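Local coordinates for leucine aminopeptidase (Fimbriiglobus ruber, PDB 7D1B), which is a zinc-binding glutaminyl cyclase of the peptidase M28 family, probably converting N-terminal glutamine of peptides into pyroglutamate, at residues Ala115-Asp120 with His169-Pro174; Arg121-Ile126 with Ser175-Asp180; Gly228-Asp233 with Asn328-Trp333; Pro253-Glu258 with Pro296-Ile301. One frame throughout, in Å; residues are numbered along the deposited sequence.

Contact 1 of 4, residues Ala115-Asp120 with His169-Pro174; sequences ASWFPD and HMKGVP
Trp-117 and Met-170 carry the aromatic part of this contact. The methionine lies over one face of the indole: its CB stands 3.5 Å from the centroid of the six-membered ring, only 9° off the ring normal, a CH-pi contact. Further along, SD sits above the five-membered ring, 4.8 Å from its centroid, a distant Met-aromatic contact. Bends at both chi2 (-57°) and chi3 (-70°) fold the thioether back over the indole, bringing CE within 3.9 Å of Trp-117 CD1. A flexible, unbranched, polarisable chain is well suited to following a broad flat ring in this way. At the ring edge, near its plane, the methylene Lys-171 CD lies 3.9 Å from Trp-117 CE3, while the lysine NZ is hydrogen-bonded to a bound glycerol, probably from the crystallisation liquor.

Phe-118 adds contacts of another kind. Its rim points at a backbone carbonyl, with CZ 3.3 Å from Met-170 O in the ring plane, where the slightly positive ring hydrogens face the oxygen. That oxygen also receives the turn's own bond from Val-173 N, at 3.0 Å. Purely apolar contact follows: Phe-118 CE2 touches Met-170 CE at 3.9 Å, and Val-173 borders the ring more loosely.

Around the methionine, Val-179, Phe-181 and Leu-331 complete the buried surroundings, and Phe-181 meets Trp-117 edge to face. The contact thus joins the C-terminal end of inner strand 108-117 to the link between helix 153-167 and strand 178-184, part of the beta-alpha-beta crossover from strand 123-130 in the M28 alpha/beta fold.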
loop_
_atom_site.group_PDB
_atom_site.type_symbol
_atom_site.label_atom_id
_atom_site.label_comp_id
_atom_site.label_asym_id
_atom_site.label_seq_id
_atom_site.Cartn_x
_atom_site.Cartn_y
_atom_site.Cartn_z
ATOM N N ALA A 115 9.288 0.643 -7.535
ATOM C CA ALA A 115 9.624 1.868 -8.262
ATOM C C ALA A 115 10.475 2.723 -7.331
ATOM O O ALA A 115 9.986 3.196 -6.304
ATOM C CB ALA A 115 8.370 2.611 -8.708
ATOM N N SER A 116 11.748 2.895 -7.679
ATOM C CA SER A 116 12.736 3.480 -6.786
ATOM C C SER A 116 13.062 4.901 -7.201
ATOM O O SER A 116 13.289 5.185 -8.388
ATOM C CB SER A 116 14.028 2.657 -6.797
ATOM O OG SER A 116 13.887 1.406 -6.184
ATOM N N TRP A 117 13.165 5.756 -6.191
ATOM C CA TRP A 117 13.529 7.160 -6.316
ATOM C C TRP A 117 14.742 7.435 -5.436
ATOM O O TRP A 117 14.829 6.950 -4.297
ATOM C CB TRP A 117 12.370 8.046 -5.806
ATOM C CG TRP A 117 11.018 7.724 -6.387
ATOM C CD1 TRP A 117 10.060 6.935 -5.823
ATOM C CD2 TRP A 117 10.489 8.155 -7.650
ATOM N NE1 TRP A 117 8.952 6.868 -6.633
ATOM C CE2 TRP A 117 9.190 7.611 -7.765
ATOM C CE3 TRP A 117 10.984 8.965 -8.691
ATOM C CZ2 TRP A 117 8.367 7.860 -8.868
ATOM C CZ3 TRP A 117 10.169 9.194 -9.793
ATOM C CH2 TRP A 117 8.871 8.649 -9.873
ATOM N N PHE A 118 15.663 8.242 -5.957
ATOM C CA PHE A 118 16.823 8.760 -5.223
ATOM C C PHE A 118 17.773 7.620 -4.854
ATOM O O PHE A 118 17.862 7.214 -3.690
ATOM C CB PHE A 118 16.425 9.583 -3.983
ATOM C CG PHE A 118 15.151 10.394 -4.145
ATOM C CD1 PHE A 118 14.929 11.228 -5.256
ATOM C CD2 PHE A 118 14.149 10.291 -3.188
ATOM C CE1 PHE A 118 13.733 11.932 -5.391
ATOM C CE2 PHE A 118 12.953 11.016 -3.316
ATOM C CZ PHE A 118 12.757 11.835 -4.415
ATOM N N PRO A 119 18.495 7.075 -5.829
ATOM C CA PRO A 119 19.293 5.867 -5.549
ATOM C C PRO A 119 20.496 6.108 -4.650
ATOM O O PRO A 119 20.964 5.164 -4.005
ATOM C CB PRO A 119 19.725 5.391 -6.946
ATOM C CG PRO A 119 19.674 6.648 -7.791
ATOM C CD PRO A 119 18.490 7.423 -7.258
ATOM N N ASP A 120 21.028 7.324 -4.593
ATOM C CA ASP A 120 22.311 7.551 -3.919
ATOM C C ASP A 120 22.053 7.955 -2.466
ATOM O O ASP A 120 22.242 9.112 -2.069
ATOM C CB ASP A 120 23.104 8.634 -4.647
ATOM C CG ASP A 120 24.544 8.610 -4.307
ATOM O OD1 ASP A 120 24.900 7.906 -3.336
ATOM O OD2 ASP A 120 25.318 9.291 -5.013
ATOM N N HIS A 169 5.231 13.998 -8.895
ATOM C CA HIS A 169 5.872 14.994 -8.052
ATOM C C HIS A 169 7.236 14.565 -7.554
ATOM O O HIS A 169 8.017 15.434 -7.165
ATOM C CB HIS A 169 4.976 15.282 -6.840
ATOM C CG HIS A 169 3.565 15.562 -7.234
ATOM N ND1 HIS A 169 3.110 16.826 -7.553
ATOM C CD2 HIS A 169 2.525 14.717 -7.433
ATOM C CE1 HIS A 169 1.839 16.742 -7.914
ATOM N NE2 HIS A 169 1.465 15.470 -7.861
ATOM N N MET A 170 7.548 13.260 -7.559
ATOM C CA MET A 170 8.691 12.760 -6.792
ATOM C C MET A 170 10.014 13.395 -7.203
ATOM O O MET A 170 10.834 13.692 -6.330
ATOM C CB MET A 170 8.791 11.239 -6.872
ATOM C CG MET A 170 7.719 10.498 -6.105
ATOM S SD MET A 170 7.624 10.894 -4.338
ATOM C CE MET A 170 9.139 10.129 -3.780
ATOM N N LYS A 171 10.254 13.604 -8.507
ATOM C CA LYS A 171 11.547 14.169 -8.891
ATOM C C LYS A 171 11.702 15.613 -8.457
ATOM O O LYS A 171 12.826 16.123 -8.501
ATOM C CB LYS A 171 11.847 13.997 -10.382
ATOM C CG LYS A 171 12.184 12.567 -10.795
ATOM C CD LYS A 171 13.250 11.906 -9.946
ATOM C CE LYS A 171 14.588 12.612 -10.003
ATOM N NZ LYS A 171 15.493 11.962 -10.999
ATOM N N GLY A 172 10.622 16.269 -8.021
ATOM C CA GLY A 172 10.702 17.595 -7.442
ATOM C C GLY A 172 10.729 17.622 -5.927
ATOM O O GLY A 172 10.631 18.713 -5.357
ATOM N N VAL A 173 10.855 16.481 -5.256
ATOM C CA VAL A 173 10.803 16.416 -3.794
ATOM C C VAL A 173 12.224 16.373 -3.246
ATOM O O VAL A 173 13.007 15.497 -3.654
ATOM C CB VAL A 173 10.016 15.184 -3.317
ATOM C CG1 VAL A 173 10.090 15.069 -1.797
ATOM C CG2 VAL A 173 8.571 15.263 -3.798
ATOM N N PRO A 174 12.587 17.255 -2.309
ATOM C CA PRO A 174 13.898 17.142 -1.656
ATOM C C PRO A 174 13.825 16.073 -0.575
ATOM O O PRO A 174 12.913 16.075 0.263
ATOM C CB PRO A 174 14.116 18.532 -1.058
ATOM C CG PRO A 174 12.740 19.055 -0.816
ATOM C CD PRO A 174 11.834 18.438 -1.855
#

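Contact 2 of 4, residues Arg121-Ile126 with Ser175-Asp180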
loop_
_atom_site.group_PDB
_atom_site.type_symbol
_atom_site.label_atom_id
_atom_site.label_comp_id
_atom_site.label_asym_id
_atom_site.label_seq_id
_atom_site.Cartn_x
_atom_site.Cartn_y
_atom_site.Cartn_z
ATOM N N ARG A 121 21.598 6.977 -1.670
ATOM C CA ARG A 121 21.146 7.216 -0.299
ATOM C C ARG A 121 21.440 5.992 0.565
ATOM O O ARG A 121 21.183 4.857 0.151
ATOM C CB ARG A 121 19.632 7.462 -0.259
ATOM C CG ARG A 121 19.169 8.734 -0.985
ATOM C CD ARG A 121 19.571 9.990 -0.226
ATOM N NE ARG A 121 18.986 11.218 -0.782
ATOM C CZ ARG A 121 19.521 11.905 -1.784
ATOM N NH1 ARG A 121 20.672 11.525 -2.341
ATOM N NH2 ARG A 121 18.924 13.006 -2.194
ATOM N N LYS A 122 21.969 6.224 1.771
ATOM C CA LYS A 122 22.256 5.122 2.685
ATOM C C LYS A 122 21.057 4.689 3.517
ATOM O O LYS A 122 21.065 3.573 4.047
ATOM C CB LYS A 122 23.432 5.485 3.592
ATOM C CG LYS A 122 24.727 5.626 2.823
ATOM C CD LYS A 122 25.898 5.938 3.730
ATOM C CE LYS A 122 27.163 6.231 2.922
ATOM N NZ LYS A 122 28.327 6.483 3.795
ATOM N N ALA A 123 20.041 5.530 3.654
ATOM C CA ALA A 123 18.798 5.160 4.320
ATOM C C ALA A 123 17.684 5.284 3.301
ATOM O O ALA A 123 17.653 6.259 2.542
ATOM C CB ALA A 123 18.511 6.102 5.489
ATOM N N ARG A 124 16.764 4.317 3.297
ATOM C CA ARG A 124 15.638 4.321 2.382
ATOM C C ARG A 124 14.344 4.091 3.145
ATOM O O ARG A 124 14.301 3.320 4.110
ATOM C CB ARG A 124 15.780 3.240 1.303
ATOM C CG ARG A 124 17.077 3.317 0.512
ATOM C CD ARG A 124 17.106 2.386 -0.730
ATOM N NE ARG A 124 16.188 2.859 -1.756
ATOM C CZ ARG A 124 16.395 3.935 -2.514
ATOM N NH1 ARG A 124 17.536 4.615 -2.426
ATOM N NH2 ARG A 124 15.441 4.332 -3.354
ATOM N N LEU A 125 13.293 4.775 2.701
ATOM C CA LEU A 125 11.931 4.566 3.159
ATOM C C LEU A 125 11.157 3.794 2.109
ATOM O O LEU A 125 11.434 3.892 0.913
ATOM C CB LEU A 125 11.231 5.897 3.404
ATOM C CG LEU A 125 11.818 6.815 4.469
ATOM C CD1 LEU A 125 10.955 8.064 4.594
ATOM C CD2 LEU A 125 11.958 6.122 5.817
ATOM N N ILE A 126 10.119 3.106 2.570
ATOM C CA ILE A 126 9.177 2.409 1.706
ATOM C C ILE A 126 7.799 3.044 1.837
ATOM O O ILE A 126 7.324 3.284 2.952
ATOM C CB ILE A 126 9.095 0.920 2.099
ATOM C CG1 ILE A 126 10.423 0.213 1.800
ATOM C CG2 ILE A 126 7.904 0.249 1.416
ATOM C CD1 ILE A 126 10.576 -1.094 2.527
ATOM N N SER A 175 14.795 15.155 -0.580
ATOM C CA SER A 175 14.737 14.036 0.352
ATOM C C SER A 175 16.132 13.595 0.752
ATOM O O SER A 175 16.950 13.264 -0.111
ATOM C CB SER A 175 14.019 12.849 -0.283
ATOM O OG SER A 175 14.002 11.788 0.656
ATOM N N ASN A 176 16.363 13.483 2.058
ATOM C CA ASN A 176 17.619 12.944 2.559
ATOM C C ASN A 176 17.644 11.424 2.599
ATOM O O ASN A 176 18.661 10.846 3.012
ATOM C CB ASN A 176 17.892 13.514 3.949
ATOM C CG ASN A 176 18.013 15.017 3.919
ATOM O OD1 ASN A 176 18.601 15.583 2.986
ATOM N ND2 ASN A 176 17.433 15.681 4.905
ATOM N N VAL A 177 16.573 10.781 2.159
ATOM C CA VAL A 177 16.438 9.329 2.147
ATOM C C VAL A 177 16.022 8.866 0.758
ATOM O O VAL A 177 15.391 9.597 -0.007
ATOM C CB VAL A 177 15.422 8.853 3.207
ATOM C CG1 VAL A 177 15.963 9.110 4.611
ATOM C CG2 VAL A 177 14.060 9.508 3.009
ATOM N N GLY A 178 16.350 7.625 0.434
ATOM C CA GLY A 178 15.745 7.008 -0.726
ATOM C C GLY A 178 14.274 6.752 -0.478
ATOM O O GLY A 178 13.835 6.653 0.673
ATOM N N VAL A 179 13.496 6.633 -1.560
ATOM C CA VAL A 179 12.083 6.266 -1.423
ATOM C C VAL A 179 11.776 5.177 -2.433
ATOM O O VAL A 179 11.931 5.389 -3.640
ATOM C CB VAL A 179 11.136 7.466 -1.613
ATOM C CG1 VAL A 179 9.677 7.010 -1.467
ATOM C CG2 VAL A 179 11.441 8.549 -0.604
ATOM N N ASP A 180 11.328 4.019 -1.942
ATOM C CA ASP A 180 10.892 2.921 -2.797
ATOM C C ASP A 180 9.385 2.760 -2.670
ATOM O O ASP A 180 8.867 2.588 -1.555
ATOM C CB ASP A 180 11.592 1.617 -2.418
ATOM C CG ASP A 180 13.059 1.674 -2.733
ATOM O OD1 ASP A 180 13.416 2.359 -3.713
ATOM O OD2 ASP A 180 13.871 1.072 -2.010
HETATM O O HOH W 1 20.225 8.519 3.340
#
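The guanidinium of Arg-124 lies with one face on Gly-178, whose CA stands 3.3 Å above the plane toward its rim; Val-179 N is over the same group. At the edge is the carboxylate of Asp-180, gripped side-on: Arg-124 NE bonds OD2 at 2.9 Å, nearly straight (169°), and NH2 bonds OD1 at 2.8 Å. The two planes are 32° apart, and both oxygens are met from above the carboxylate plane. Glycine, without a side chain, lets the flat group settle against the backbone.

Arg-121 instead spends NE and NH2 on one atom, Ser-175 O, which lies in its guanidinium plane; the bend at chi2 (-71°) carries its chain past Gly-178 N.

The strands themselves pair in parallel through Gly-178 N to Ala-123 O, Leu-125 N to Gly-178 O (2.8 Å) and Asp-180 N to Leu-125 O. A water links Ala-123 N with Asn-176 O. Leu-125 CD1 packs on Val-177 CG2 at 3.8 Å, on the other face from the ion pair.

Asp-180 also bonds Ser-116 and Tyr-226, and Arg-124 the carbonyls of Trp-117 and Phe-118. With these further partners the buried pair probably stays charged, and the bonds hold both groups in a fixed rotation.

Contact 3 of 4, residues Gly228-Asp233 with Asn328-Trp333; sequences GAVLLD and NVLLGW
Val-230 meets Trp-333 through a CH-pi contact. Its CG2 methyl rests over one face of the indole, 3.7 Å from the centroid of the six-membered ring and 18° off the normal, displaced toward the rim so that Trp-333 CZ3 and CH2 are the ring atoms closest to it. With CG anti to the backbone N (chi1 172°), the tryptophan reaches away from its helix toward the strand, and the two side chains approach from opposite directions. The benzo end continues to the backbone of the strand: CH2 comes within 4.1 Å of Gly-228 O, which lies at the ring edge. Gly-228, having no side chain, leaves the large indole close access to the main chain.

Aliphatic packing extends the contact along the strand. Leu-330 offers one branch to each strand residue: CD2 touches Val-230 CG1 at 3.7 Å, and CD1 meets Leu-232 CD1 at 4.1 Å, tip to tip. Beta-branching lets the valine serve two partners, CG2 for the indole and CG1 for the leucine. On the helix, Leu-330 and Trp-333 are three residues apart, and both project toward the sheet.

No hydrogen bond crosses here. The indole NE1 is hydrogen-bonded to a glycerol, probably from the crystallisation liquor, while Leu-125, Leu-255 and Glu-258 also border the tryptophan. Strand segment 228-232 and helix segment 328-333 run almost antiparallel, at 176°, their axes 11.0 Å apart. This is the hydrophobic layer between an inner strand of the sheet, flanked by strands 123-130 and 297-300, and the C-terminal helix covering it, characteristic of the alpha/beta architecture of M28 enzymes.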
loop_
_atom_site.group_PDB
_atom_site.type_symbol
_atom_site.label_atom_id
_atom_site.label_comp_id
_atom_site.label_asym_id
_atom_site.label_seq_id
_atom_site.Cartn_x
_atom_site.Cartn_y
_atom_site.Cartn_z
ATOM N N GLY A 228 12.207 2.721 7.525
ATOM C CA GLY A 228 10.797 2.832 7.838
ATOM C C GLY A 228 9.979 2.510 6.609
ATOM O O GLY A 228 10.443 2.659 5.465
ATOM N N ALA A 229 8.729 2.104 6.863
ATOM C CA ALA A 229 7.794 1.760 5.804
ATOM C C ALA A 229 6.395 2.178 6.207
ATOM O O ALA A 229 5.999 1.990 7.357
ATOM C CB ALA A 229 7.803 0.260 5.523
ATOM N N VAL A 230 5.643 2.705 5.242
ATOM C CA VAL A 230 4.222 2.992 5.411
ATOM C C VAL A 230 3.453 2.166 4.406
ATOM O O VAL A 230 3.687 2.289 3.198
ATOM C CB VAL A 230 3.898 4.491 5.275
ATOM C CG1 VAL A 230 2.395 4.676 5.302
ATOM C CG2 VAL A 230 4.563 5.276 6.390
ATOM N N LEU A 231 2.549 1.327 4.909
ATOM C CA LEU A 231 1.618 0.551 4.106
ATOM C C LEU A 231 0.305 1.312 4.015
ATOM O O LEU A 231 -0.213 1.794 5.024
ATOM C CB LEU A 231 1.390 -0.805 4.777
ATOM C CG LEU A 231 0.294 -1.654 4.144
ATOM C CD1 LEU A 231 0.678 -2.097 2.726
ATOM C CD2 LEU A 231 0.000 -2.869 5.009
ATOM N N LEU A 232 -0.211 1.433 2.806
ATOM C CA LEU A 232 -1.502 2.074 2.562
ATOM C C LEU A 232 -2.533 0.980 2.322
ATOM O O LEU A 232 -2.362 0.184 1.401
ATOM C CB LEU A 232 -1.394 2.906 1.292
ATOM C CG LEU A 232 -0.366 4.039 1.341
ATOM C CD1 LEU A 232 -0.200 4.628 -0.062
ATOM C CD2 LEU A 232 -0.764 5.095 2.374
ATOM N N ASP A 233 -3.608 0.951 3.111
ATOM C CA ASP A 233 -4.639 -0.064 2.892
ATOM C C ASP A 233 -5.980 0.465 3.406
ATOM O O ASP A 233 -6.050 0.917 4.552
ATOM C CB ASP A 233 -4.265 -1.325 3.685
ATOM C CG ASP A 233 -4.975 -2.583 3.176
ATOM O OD1 ASP A 233 -5.728 -2.515 2.165
ATOM O OD2 ASP A 233 -4.790 -3.682 3.776
ATOM N N ASN A 328 0.060 13.974 0.925
ATOM C CA ASN A 328 0.837 15.043 1.534
ATOM C C ASN A 328 1.451 14.603 2.846
ATOM O O ASN A 328 2.562 15.026 3.163
ATOM C CB ASN A 328 -0.020 16.278 1.681
ATOM C CG ASN A 328 -0.032 17.103 0.405
ATOM O OD1 ASN A 328 1.014 17.288 -0.244
ATOM N ND2 ASN A 328 -1.168 17.658 0.077
ATOM N N VAL A 329 0.769 13.749 3.613
ATOM C CA VAL A 329 1.387 13.226 4.831
ATOM C C VAL A 329 2.611 12.391 4.494
ATOM O O VAL A 329 3.666 12.529 5.120
ATOM C CB VAL A 329 0.351 12.456 5.670
ATOM C CG1 VAL A 329 1.027 11.725 6.825
ATOM C CG2 VAL A 329 -0.705 13.425 6.174
ATOM N N LEU A 330 2.495 11.521 3.486
ATOM C CA LEU A 330 3.655 10.716 3.080
ATOM C C LEU A 330 4.806 11.600 2.624
ATOM O O LEU A 330 5.962 11.370 3.001
ATOM C CB LEU A 330 3.266 9.775 1.946
ATOM C CG LEU A 330 2.284 8.667 2.302
ATOM C CD1 LEU A 330 1.793 7.990 1.034
ATOM C CD2 LEU A 330 2.953 7.657 3.228
ATOM N N LEU A 331 4.514 12.625 1.805
ATOM C CA LEU A 331 5.595 13.487 1.330
ATOM C C LEU A 331 6.207 14.288 2.474
ATOM O O LEU A 331 7.425 14.532 2.484
ATOM C CB LEU A 331 5.096 14.414 0.227
ATOM C CG LEU A 331 4.730 13.717 -1.080
ATOM C CD1 LEU A 331 4.220 14.746 -2.071
ATOM C CD2 LEU A 331 5.926 12.946 -1.642
ATOM N N GLY A 332 5.397 14.691 3.461
ATOM C CA GLY A 332 5.971 15.400 4.599
ATOM C C GLY A 332 6.875 14.506 5.422
ATOM O O GLY A 332 7.973 14.907 5.818
ATOM N N TRP A 333 6.429 13.275 5.667
ATOM C CA TRP A 333 7.240 12.273 6.352
ATOM C C TRP A 333 8.583 12.085 5.651
ATOM O O TRP A 333 9.641 12.067 6.293
ATOM C CB TRP A 333 6.435 10.970 6.401
ATOM C CG TRP A 333 7.184 9.761 6.894
ATOM C CD1 TRP A 333 7.815 9.603 8.100
ATOM C CD2 TRP A 333 7.332 8.520 6.196
ATOM N NE1 TRP A 333 8.364 8.337 8.186
ATOM C CE2 TRP A 333 8.075 7.653 7.029
ATOM C CE3 TRP A 333 6.929 8.065 4.927
ATOM C CZ2 TRP A 333 8.389 6.343 6.653
ATOM C CZ3 TRP A 333 7.245 6.762 4.550
ATOM C CH2 TRP A 333 7.975 5.916 5.410
#

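Contact 4 of 4, residues Pro253-Glu258 with Pro296-Ile301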
loop_
_atom_site.group_PDB
_atom_site.type_symbol
_atom_site.label_atom_id
_atom_site.label_comp_id
_atom_site.label_asym_id
_atom_site.label_seq_id
_atom_site.Cartn_x
_atom_site.Cartn_y
_atom_site.Cartn_z
ATOM N N PRO A 253 6.859 2.901 16.936
ATOM C CA PRO A 253 6.321 4.048 17.686
ATOM C C PRO A 253 6.764 5.396 17.159
ATOM O O PRO A 253 5.941 6.320 17.096
ATOM C CB PRO A 253 6.806 3.797 19.119
ATOM C CG PRO A 253 7.945 2.804 18.988
ATOM C CD PRO A 253 7.631 1.973 17.780
ATOM N N ASN A 254 8.040 5.557 16.796
ATOM C CA ASN A 254 8.466 6.871 16.317
ATOM C C ASN A 254 7.930 7.180 14.932
ATOM O O ASN A 254 7.702 8.355 14.610
ATOM C CB ASN A 254 9.986 7.035 16.345
ATOM C CG ASN A 254 10.408 8.466 15.859
ATOM O OD1 ASN A 254 10.147 9.451 16.548
ATOM N ND2 ASN A 254 10.988 8.576 14.661
ATOM N N LEU A 255 7.753 6.153 14.093
ATOM C CA LEU A 255 7.155 6.367 12.781
ATOM C C LEU A 255 5.710 6.829 12.932
ATOM O O LEU A 255 5.290 7.788 12.277
ATOM C CB LEU A 255 7.277 5.081 11.953
ATOM C CG LEU A 255 7.348 5.224 10.436
ATOM C CD1 LEU A 255 7.546 3.846 9.840
ATOM C CD2 LEU A 255 6.185 5.924 9.798
ATOM N N VAL A 256 4.938 6.163 13.800
ATOM C CA VAL A 256 3.581 6.628 14.065
ATOM C C VAL A 256 3.604 8.086 14.509
ATOM O O VAL A 256 2.839 8.926 14.011
ATOM C CB VAL A 256 2.881 5.734 15.107
ATOM C CG1 VAL A 256 1.513 6.313 15.448
ATOM C CG2 VAL A 256 2.720 4.306 14.602
ATOM N N ALA A 257 4.476 8.415 15.476
ATOM C CA ALA A 257 4.518 9.792 15.968
ATOM C C ALA A 257 4.812 10.778 14.842
ATOM O O ALA A 257 4.163 11.825 14.742
ATOM C CB ALA A 257 5.556 9.928 17.085
ATOM N N GLU A 258 5.807 10.487 13.999
ATOM C CA GLU A 258 6.142 11.401 12.902
ATOM C C GLU A 258 4.987 11.554 11.933
ATOM O O GLU A 258 4.673 12.668 11.506
ATOM C CB GLU A 258 7.378 10.916 12.148
ATOM C CG GLU A 258 8.655 11.140 12.919
ATOM C CD GLU A 258 9.907 10.783 12.151
ATOM O OE1 GLU A 258 9.806 10.192 11.052
ATOM O OE2 GLU A 258 11.012 11.113 12.648
ATOM N N PRO A 296 10.747 -0.787 10.773
ATOM C CA PRO A 296 9.544 -0.232 11.412
ATOM C C PRO A 296 8.507 0.070 10.342
ATOM O O PRO A 296 8.803 0.748 9.354
ATOM C CB PRO A 296 10.061 1.041 12.084
ATOM C CG PRO A 296 11.555 0.833 12.257
ATOM C CD PRO A 296 11.960 0.002 11.065
ATOM N N ALA A 297 7.294 -0.463 10.515
ATOM C CA ALA A 297 6.297 -0.398 9.452
ATOM C C ALA A 297 4.914 -0.147 10.038
ATOM O O ALA A 297 4.452 -0.867 10.938
ATOM C CB ALA A 297 6.298 -1.667 8.598
ATOM N N VAL A 298 4.252 0.875 9.497
ATOM C CA VAL A 298 2.941 1.322 9.963
ATOM C C VAL A 298 1.909 1.066 8.881
ATOM O O VAL A 298 2.140 1.377 7.708
ATOM C CB VAL A 298 2.987 2.822 10.314
ATOM C CG1 VAL A 298 1.595 3.391 10.542
ATOM C CG2 VAL A 298 3.906 3.046 11.489
ATOM N N ASP A 299 0.745 0.567 9.298
ATOM C CA ASP A 299 -0.409 0.388 8.421
ATOM C C ASP A 299 -1.311 1.609 8.554
ATOM O O ASP A 299 -1.830 1.886 9.641
ATOM C CB ASP A 299 -1.148 -0.890 8.817
ATOM C CG ASP A 299 -2.086 -1.403 7.746
ATOM O OD1 ASP A 299 -2.246 -0.773 6.676
ATOM O OD2 ASP A 299 -2.655 -2.505 8.004
ATOM N N VAL A 300 -1.456 2.348 7.467
ATOM C CA VAL A 300 -2.347 3.497 7.376
ATOM C C VAL A 300 -3.638 2.939 6.784
ATOM O O VAL A 300 -3.713 2.639 5.583
ATOM C CB VAL A 300 -1.716 4.609 6.530
ATOM C CG1 VAL A 300 -2.745 5.701 6.235
ATOM C CG2 VAL A 300 -0.526 5.182 7.281
ATOM N N ILE A 301 -4.644 2.764 7.653
ATOM C CA ILE A 301 -5.802 1.929 7.363
ATOM C C ILE A 301 -6.985 2.427 8.176
ATOM O O ILE A 301 -6.835 2.859 9.321
ATOM C CB ILE A 301 -5.481 0.444 7.690
ATOM C CG1 ILE A 301 -6.668 -0.490 7.394
ATOM C CG2 ILE A 301 -4.997 0.272 9.143
ATOM C CD1 ILE A 301 -6.289 -1.967 7.383
#
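The carbonyl oxygen of Pro-296 accepts a backbone hydrogen bond from Ala-229 of the adjacent strand and has Leu-255 CD1 lying against it, 3.4 Å away. Leucine brings its methyl there with CG anti to the backbone N (chi1 -152°), well short of a fully extended 180°. Proline, with no N-H to place, suits the entry to a strand, and its ring contributes a looser apolar contact to the same methyl.

The remaining contact centres on Val-298, whose CG2 meets two helix residues. It touches Val-256 CG2 at 3.6 Å, the two side chains crossing at about a right angle, and lies 4.0 Å from Leu-255 CB. A beta-branched residue fits a strand and presents a broad hydrocarbon surface close to the backbone, so the helix can come near: the axes of the short segments approach to 8.0 Å.

The first turns of the helix, residues 253-258, cross strand 297-300, an outermost strand of the sheet, at -43°. Beside them runs helix 320-336, whose Trp-333 packs on Leu-255, while Ala-297 turns away toward helix 287-292, with strand 225-232 as the neighbour in the sheet.

How the contacts relate
All four contacts are largely buried and reach one mixed sheet, but they differ in depth and chemistry. Contact 3 lies closest to the chain's centre and is wholly apolar; contact 4 is its neighbour, joined to it by backbone bonds between Leu-231 and both Val-298 and Val-300. Contacts 1 and 2 lie farther out, with exposed residues at their margins. Contact 2 alone pairs two strands directly and holds an ion pair, which contact 1 helps to fix through Ser-116 OG and the carbonyls of Trp-117 and Phe-118. Helix 320-336 ties the set together: Leu-331 packs on Met-170, and Trp-333 on both Leu-125 and Leu-255.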